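Local coordinates for protein antibiotic biosynthesis monooxygenase (Rhodospirillum rubrum, PDB 4HL9) that probably acts as a monooxygenase of the antibiotic biosynthesis monooxygenase family, forming a two-subunit alpha-beta assembly, at residues I37-V48 / D68-E76. Residues are numbered along the deposited sequence; the frame is centred on the assembly and turned at random.
Sequences IDIVLPLYRELV and DPGHFVFIE
With CG opposite the carbonyl carbon in all three (chi1 -83° for Tyr44, and much the same for Phe72 and Phe74), the rings reach across from helix and strand and gather into one aromatic cluster. The Tyr44 ring touches both others: Tyr44 CE2 sits over one face of the Phe72 ring, toward its rim, 3.4 Å from Phe72 CD2, while Phe74 CZ comes in at the edge of the Tyr44 ring, near its plane, 3.4 Å from Tyr44 CE1. The planes of Tyr44 and Phe72 are inclined at 38°, an oblique pairing, neither a stack nor edge-to-face. Tyr44 OH passes beside Phe72 CB and is satisfied by a hydrogen bond to Asp30 OD2 on strand 24-32. Such helix-on-sheet packing belongs to the ferredoxin-like fold of this family; here helix 37-48 runs nearly parallel to strand 71-76, at 12°, with axes 11.7 Å apart. Methyls fill in around the rings: Leu41 CD2 meets Phe72 CE1 at 3.8 Å, and Leu47 CD2 meets Phe74 CZ at 3.7 Å. At the helix start, Ile37 CD1 lies against the turn backbone, 3.6 Å from Gly70 N. That amide donates to Asp68 OD1, closing an Asx turn, and the same carboxylate oxygen is salt-bridged to Arg105.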
ATOM      1  N   ILE A  37       7.952   0.326 -20.002  1.00 21.12           N
ATOM      2  CA  ILE A  37       7.512  -0.743 -19.119  1.00 20.65           C
ATOM      3  C   ILE A  37       8.303  -2.030 -19.351  1.00 21.21           C
ATOM      4  O   ILE A  37       8.746  -2.675 -18.384  1.00 19.27           O
ATOM      5  CB  ILE A  37       5.959  -0.972 -19.237  1.00 20.66           C
ATOM      6  CG1 ILE A  37       5.193   0.183 -18.554  1.00 20.85           C
ATOM      7  CG2 ILE A  37       5.564  -2.342 -18.703  1.00 19.38           C
ATOM      8  CD1 ILE A  37       3.757   0.384 -19.072  1.00 22.56           C
ATOM      9  N   ASP A  38       8.488  -2.402 -20.623  1.00 21.55           N
ATOM     10  CA  ASP A  38       9.229  -3.624 -20.952  1.00 22.88           C
ATOM     11  C   ASP A  38      10.716  -3.559 -20.564  1.00 22.53           C
ATOM     12  O   ASP A  38      11.317  -4.569 -20.240  1.00 22.65           O
ATOM     13  CB  ASP A  38       9.051  -4.015 -22.431  1.00 24.26           C
ATOM     14  CG  ASP A  38       7.612  -4.446 -22.748  1.00 28.07           C
ATOM     15  OD1 ASP A  38       6.892  -4.887 -21.825  1.00 32.21           O
ATOM     16  OD2 ASP A  38       7.189  -4.322 -23.914  1.00 33.43           O
ATOM     17  N   ILE A  39      11.292  -2.366 -20.593  1.00 22.26           N
ATOM     18  CA  ILE A  39      12.657  -2.141 -20.117  1.00 22.42           C
ATOM     19  C   ILE A  39      12.754  -2.384 -18.600  1.00 22.10           C
ATOM     20  O   ILE A  39      13.671  -3.063 -18.121  1.00 22.25           O
ATOM     21  CB  ILE A  39      13.114  -0.702 -20.456  1.00 22.30           C
ATOM     22  CG1 ILE A  39      13.300  -0.547 -21.979  1.00 23.14           C
ATOM     23  CG2 ILE A  39      14.388  -0.325 -19.712  1.00 24.84           C
ATOM     24  CD1 ILE A  39      13.694   0.878 -22.385  1.00 22.52           C
ATOM     25  N   VAL A  40      11.795  -1.861 -17.849  1.00 21.08           N
ATOM     26  CA  VAL A  40      11.935  -1.842 -16.375  1.00 20.13           C
ATOM     27  C   VAL A  40      11.498  -3.130 -15.673  1.00 19.82           C
ATOM     28  O   VAL A  40      11.978  -3.434 -14.583  1.00 19.72           O
ATOM     29  CB  VAL A  40      11.259  -0.634 -15.718  1.00 19.55           C
ATOM     30  CG1 VAL A  40      11.888   0.682 -16.193  1.00 19.40           C
ATOM     31  CG2 VAL A  40       9.725  -0.690 -15.908  1.00 19.50           C
ATOM     32  N   LEU A  41      10.604  -3.889 -16.300  1.00 18.77           N
ATOM     33  CA  LEU A  41      10.152  -5.144 -15.733  1.00 19.17           C
ATOM     34  C   LEU A  41      11.296  -6.065 -15.250  1.00 19.32           C
ATOM     35  O   LEU A  41      11.268  -6.467 -14.093  1.00 18.71           O
ATOM     36  CB  LEU A  41       9.132  -5.854 -16.642  1.00 19.50           C
ATOM     37  CG  LEU A  41       7.715  -5.247 -16.548  1.00 19.73           C
ATOM     38  CD1 LEU A  41       6.787  -5.755 -17.693  1.00 23.35           C
ATOM     39  CD2 LEU A  41       7.088  -5.571 -15.179  1.00 22.07           C
ATOM     40  N   PRO A  42      12.312  -6.359 -16.108  1.00 19.62           N
ATOM     41  CA  PRO A  42      13.421  -7.224 -15.662  1.00 19.11           C
ATOM     42  C   PRO A  42      14.198  -6.647 -14.473  1.00 19.16           C
ATOM     43  O   PRO A  42      14.714  -7.407 -13.659  1.00 19.48           O
ATOM     44  CB  PRO A  42      14.346  -7.287 -16.891  1.00 19.83           C
ATOM     45  CG  PRO A  42      13.458  -6.929 -18.056  1.00 20.60           C
ATOM     46  CD  PRO A  42      12.507  -5.915 -17.508  1.00 19.67           C
ATOM     47  N   LEU A  43      14.304  -5.323 -14.425  1.00 18.14           N
ATOM     48  CA  LEU A  43      14.957  -4.590 -13.345  1.00 19.16           C
ATOM     49  C   LEU A  43      14.171  -4.778 -12.034  1.00 19.47           C
ATOM     50  O   LEU A  43      14.745  -5.130 -11.002  1.00 18.41           O
ATOM     51  CB  LEU A  43      15.026  -3.104 -13.711  1.00 18.58           C
ATOM     52  CG  LEU A  43      16.136  -2.557 -14.619  1.00 21.73           C
ATOM     53  CD1 LEU A  43      16.724  -3.583 -15.557  1.00 23.73           C
ATOM     54  CD2 LEU A  43      15.761  -1.250 -15.328  1.00 21.40           C
ATOM     55  N   TYR A  44      12.853  -4.580 -12.107  1.00 18.62           N
ATOM     56  CA  TYR A  44      11.965  -4.831 -10.969  1.00 18.95           C
ATOM     57  C   TYR A  44      12.068  -6.290 -10.481  1.00 19.96           C
ATOM     58  O   TYR A  44      12.109  -6.531  -9.275  1.00 19.74           O
ATOM     59  CB  TYR A  44      10.511  -4.504 -11.339  1.00 17.32           C
ATOM     60  CG  TYR A  44      10.100  -3.043 -11.239  1.00 17.73           C
ATOM     61  CD1 TYR A  44      10.173  -2.346 -10.043  1.00 15.62           C
ATOM     62  CD2 TYR A  44       9.560  -2.379 -12.348  1.00 17.62           C
ATOM     63  CE1 TYR A  44       9.753  -1.008  -9.963  1.00 18.81           C
ATOM     64  CE2 TYR A  44       9.156  -1.065 -12.278  1.00 18.47           C
ATOM     65  CZ  TYR A  44       9.240  -0.385 -11.099  1.00 16.79           C
ATOM     66  OH  TYR A  44       8.837   0.914 -11.062  1.00 16.62           O
ATOM     67  N   ARG A  45      12.104  -7.252 -11.406  1.00 20.47           N
ATOM     68  CA  ARG A  45      12.201  -8.664 -11.019  1.00 22.46           C
ATOM     69  C   ARG A  45      13.487  -8.975 -10.220  1.00 22.39           C
ATOM     70  O   ARG A  45      13.442  -9.650  -9.181  1.00 21.89           O
ATOM     71  CB  ARG A  45      12.086  -9.590 -12.237  1.00 23.33           C
ATOM     72  CG  ARG A  45      10.737  -9.557 -12.959  1.00 27.46           C
ATOM     73  CD  ARG A  45      10.696 -10.652 -14.020  1.00 35.28           C
ATOM     74  NE  ARG A  45      10.223 -10.176 -15.322  1.00 40.96           N
ATOM     75  CZ  ARG A  45       8.956  -9.881 -15.615  1.00 42.96           C
ATOM     76  NH1 ARG A  45       7.997  -9.984 -14.697  1.00 44.46           N
ATOM     77  NH2 ARG A  45       8.647  -9.464 -16.836  1.00 44.88           N
ATOM     78  N   GLU A  46      14.619  -8.448 -10.686  1.00 22.34           N
ATOM     79  CA  GLU A  46      15.887  -8.589  -9.950  1.00 22.35           C
ATOM     80  C   GLU A  46      15.846  -7.849  -8.606  1.00 21.16           C
ATOM     81  O   GLU A  46      16.307  -8.376  -7.604  1.00 21.25           O
ATOM     82  CB  GLU A  46      17.094  -8.114 -10.781  1.00 22.56           C
ATOM     83  CG  GLU A  46      18.456  -8.367 -10.084  1.00 25.05           C
ATOM     84  CD  GLU A  46      19.661  -7.827 -10.856  1.00 28.87           C
ATOM     85  OE1 GLU A  46      19.506  -7.381 -12.016  1.00 26.56           O
ATOM     86  OE2 GLU A  46      20.774  -7.852 -10.290  1.00 31.48           O
ATOM     87  N   LEU A  47      15.315  -6.629  -8.591  1.00 20.77           N
ATOM     88  CA  LEU A  47      15.172  -5.869  -7.338  1.00 19.25           C
ATOM     89  C   LEU A  47      14.397  -6.687  -6.281  1.00 19.22           C
ATOM     90  O   LEU A  47      14.828  -6.819  -5.127  1.00 18.15           O
ATOM     91  CB  LEU A  47      14.556  -4.474  -7.610  1.00 19.63           C
ATOM     92  CG  LEU A  47      14.395  -3.514  -6.429  1.00 18.88           C
ATOM     93  CD1 LEU A  47      15.757  -3.242  -5.743  1.00 21.00           C
ATOM     94  CD2 LEU A  47      13.666  -2.203  -6.811  1.00 18.39           C
ATOM     95  N   VAL A  48      13.286  -7.281  -6.696  1.00 18.90           N
ATOM     96  CA  VAL A  48      12.459  -8.090  -5.794  1.00 20.51           C
ATOM     97  C   VAL A  48      13.231  -9.315  -5.291  1.00 21.50           C
ATOM     98  O   VAL A  48      13.314  -9.558  -4.069  1.00 21.41           O
ATOM     99  CB  VAL A  48      11.123  -8.464  -6.457  1.00 19.71           C
ATOM    100  CG1 VAL A  48      10.389  -9.553  -5.674  1.00 21.04           C
ATOM    101  CG2 VAL A  48      10.249  -7.228  -6.588  1.00 19.70           C
ATOM    102  N   ASP A  68      -3.387   1.043 -14.924  1.00 19.62           N
ATOM    103  CA  ASP A  68      -2.162   1.720 -15.359  1.00 19.05           C
ATOM    104  C   ASP A  68      -0.985   0.720 -15.246  1.00 18.38           C
ATOM    105  O   ASP A  68      -0.402   0.564 -14.173  1.00 17.68           O
ATOM    106  CB  ASP A  68      -1.945   3.001 -14.511  1.00 18.95           C
ATOM    107  CG  ASP A  68      -0.688   3.803 -14.896  1.00 20.20           C
ATOM    108  OD1 ASP A  68       0.210   3.289 -15.611  1.00 18.75           O
ATOM    109  OD2 ASP A  68      -0.589   4.976 -14.446  1.00 21.67           O
ATOM    110  N   PRO A  69      -0.646   0.039 -16.361  1.00 18.18           N
ATOM    111  CA  PRO A  69       0.393  -1.001 -16.396  1.00 17.82           C
ATOM    112  C   PRO A  69       1.788  -0.474 -16.093  1.00 17.11           C
ATOM    113  O   PRO A  69       2.738  -1.271 -15.948  1.00 17.77           O
ATOM    114  CB  PRO A  69       0.354  -1.534 -17.827  1.00 18.18           C
ATOM    115  CG  PRO A  69      -0.875  -0.972 -18.455  1.00 19.10           C
ATOM    116  CD  PRO A  69      -1.381   0.160 -17.632  1.00 18.57           C
ATOM    117  N   GLY A  70       1.902   0.841 -15.998  1.00 16.22           N
ATOM    118  CA  GLY A  70       3.153   1.479 -15.591  1.00 16.78           C
ATOM    119  C   GLY A  70       3.171   1.968 -14.158  1.00 16.77           C
ATOM    120  O   GLY A  70       4.148   2.578 -13.750  1.00 17.40           O
ATOM    121  N   HIS A  71       2.107   1.715 -13.392  1.00 16.09           N
ATOM    122  CA  HIS A  71       2.026   2.237 -12.011  1.00 15.68           C
ATOM    123  C   HIS A  71       2.348   1.043 -11.117  1.00 15.90           C
ATOM    124  O   HIS A  71       1.524   0.133 -10.964  1.00 15.28           O
ATOM    125  CB  HIS A  71       0.646   2.872 -11.710  1.00 15.65           C
ATOM    126  CG  HIS A  71       0.445   3.303 -10.271  1.00 15.63           C
ATOM    127  ND1 HIS A  71      -0.806   3.464  -9.708  1.00 17.61           N
ATOM    128  CD2 HIS A  71       1.330   3.585  -9.282  1.00 16.23           C
ATOM    129  CE1 HIS A  71      -0.687   3.842  -8.444  1.00 16.09           C
ATOM    130  NE2 HIS A  71       0.601   3.914  -8.156  1.00 16.16           N
ATOM    131  N   PHE A  72       3.574   1.018 -10.584  1.00 14.44           N
ATOM    132  CA  PHE A  72       4.034  -0.137  -9.791  1.00 13.93           C
ATOM    133  C   PHE A  72       3.999   0.225  -8.335  1.00 12.93           C
ATOM    134  O   PHE A  72       4.327   1.358  -7.989  1.00 13.59           O
ATOM    135  CB  PHE A  72       5.450  -0.571 -10.203  1.00 12.73           C
ATOM    136  CG  PHE A  72       5.512  -1.133 -11.583  1.00 15.58           C
ATOM    137  CD1 PHE A  72       5.199  -2.470 -11.819  1.00 16.11           C
ATOM    138  CD2 PHE A  72       5.836  -0.309 -12.663  1.00 16.71           C
ATOM    139  CE1 PHE A  72       5.231  -2.984 -13.094  1.00 21.14           C
ATOM    140  CE2 PHE A  72       5.870  -0.813 -13.944  1.00 20.25           C
ATOM    141  CZ  PHE A  72       5.570  -2.156 -14.162  1.00 20.79           C
ATOM    142  N   VAL A  73       3.654  -0.750  -7.490  1.00 13.56           N
ATOM    143  CA  VAL A  73       3.503  -0.513  -6.057  1.00 13.05           C
ATOM    144  C   VAL A  73       4.242  -1.594  -5.270  1.00 13.24           C
ATOM    145  O   VAL A  73       4.004  -2.797  -5.465  1.00 13.15           O
ATOM    146  CB  VAL A  73       2.023  -0.435  -5.627  1.00 12.96           C
ATOM    147  CG1 VAL A  73       1.894  -0.251  -4.092  1.00 17.03           C
ATOM    148  CG2 VAL A  73       1.304   0.715  -6.361  1.00 14.14           C
ATOM    149  N   PHE A  74       5.146  -1.150  -4.406  1.00 12.57           N
ATOM    150  CA  PHE A  74       5.861  -2.023  -3.497  1.00 13.71           C
ATOM    151  C   PHE A  74       5.132  -2.022  -2.161  1.00 13.10           C
ATOM    152  O   PHE A  74       4.695  -0.981  -1.695  1.00 13.44           O
ATOM    153  CB  PHE A  74       7.290  -1.487  -3.259  1.00 14.57           C
ATOM    154  CG  PHE A  74       8.204  -1.613  -4.449  1.00 17.07           C
ATOM    155  CD1 PHE A  74       8.926  -2.782  -4.667  1.00 20.49           C
ATOM    156  CD2 PHE A  74       8.376  -0.541  -5.324  1.00 17.04           C
ATOM    157  CE1 PHE A  74       9.788  -2.899  -5.759  1.00 20.56           C
ATOM    158  CE2 PHE A  74       9.253  -0.637  -6.395  1.00 19.04           C
ATOM    159  CZ  PHE A  74       9.948  -1.813  -6.620  1.00 20.84           C
ATOM    160  N   ILE A  75       4.965  -3.202  -1.563  1.00 13.86           N
ATOM    161  CA  ILE A  75       4.496  -3.289  -0.192  1.00 13.39           C
ATOM    162  C   ILE A  75       5.585  -4.021   0.563  1.00 14.11           C
ATOM    163  O   ILE A  75       5.921  -5.149   0.219  1.00 14.40           O
ATOM    164  CB  ILE A  75       3.156  -4.074  -0.070  1.00 14.51           C
ATOM    165  CG1 ILE A  75       2.007  -3.300  -0.728  1.00 14.52           C
ATOM    166  CG2 ILE A  75       2.811  -4.294   1.416  1.00 12.08           C
ATOM    167  CD1 ILE A  75       0.691  -4.117  -0.819  1.00 19.23           C
ATOM    168  N   GLU A  76       6.129  -3.375   1.596  1.00 14.68           N
ATOM    169  CA  GLU A  76       7.333  -3.877   2.244  1.00 15.40           C
ATOM    170  C   GLU A  76       7.099  -3.910   3.751  1.00 15.92           C
ATOM    171  O   GLU A  76       6.310  -3.140   4.292  1.00 13.65           O
ATOM    172  CB  GLU A  76       8.565  -2.993   1.915  1.00 16.42           C
ATOM    173  CG  GLU A  76       8.515  -2.215   0.566  1.00 16.90           C
ATOM    174  CD  GLU A  76       9.690  -1.206   0.346  1.00 21.71           C
ATOM    175  OE1 GLU A  76      10.558  -1.030   1.238  1.00 17.98           O
ATOM    176  OE2 GLU A  76       9.761  -0.600  -0.761  1.00 20.13           O
TER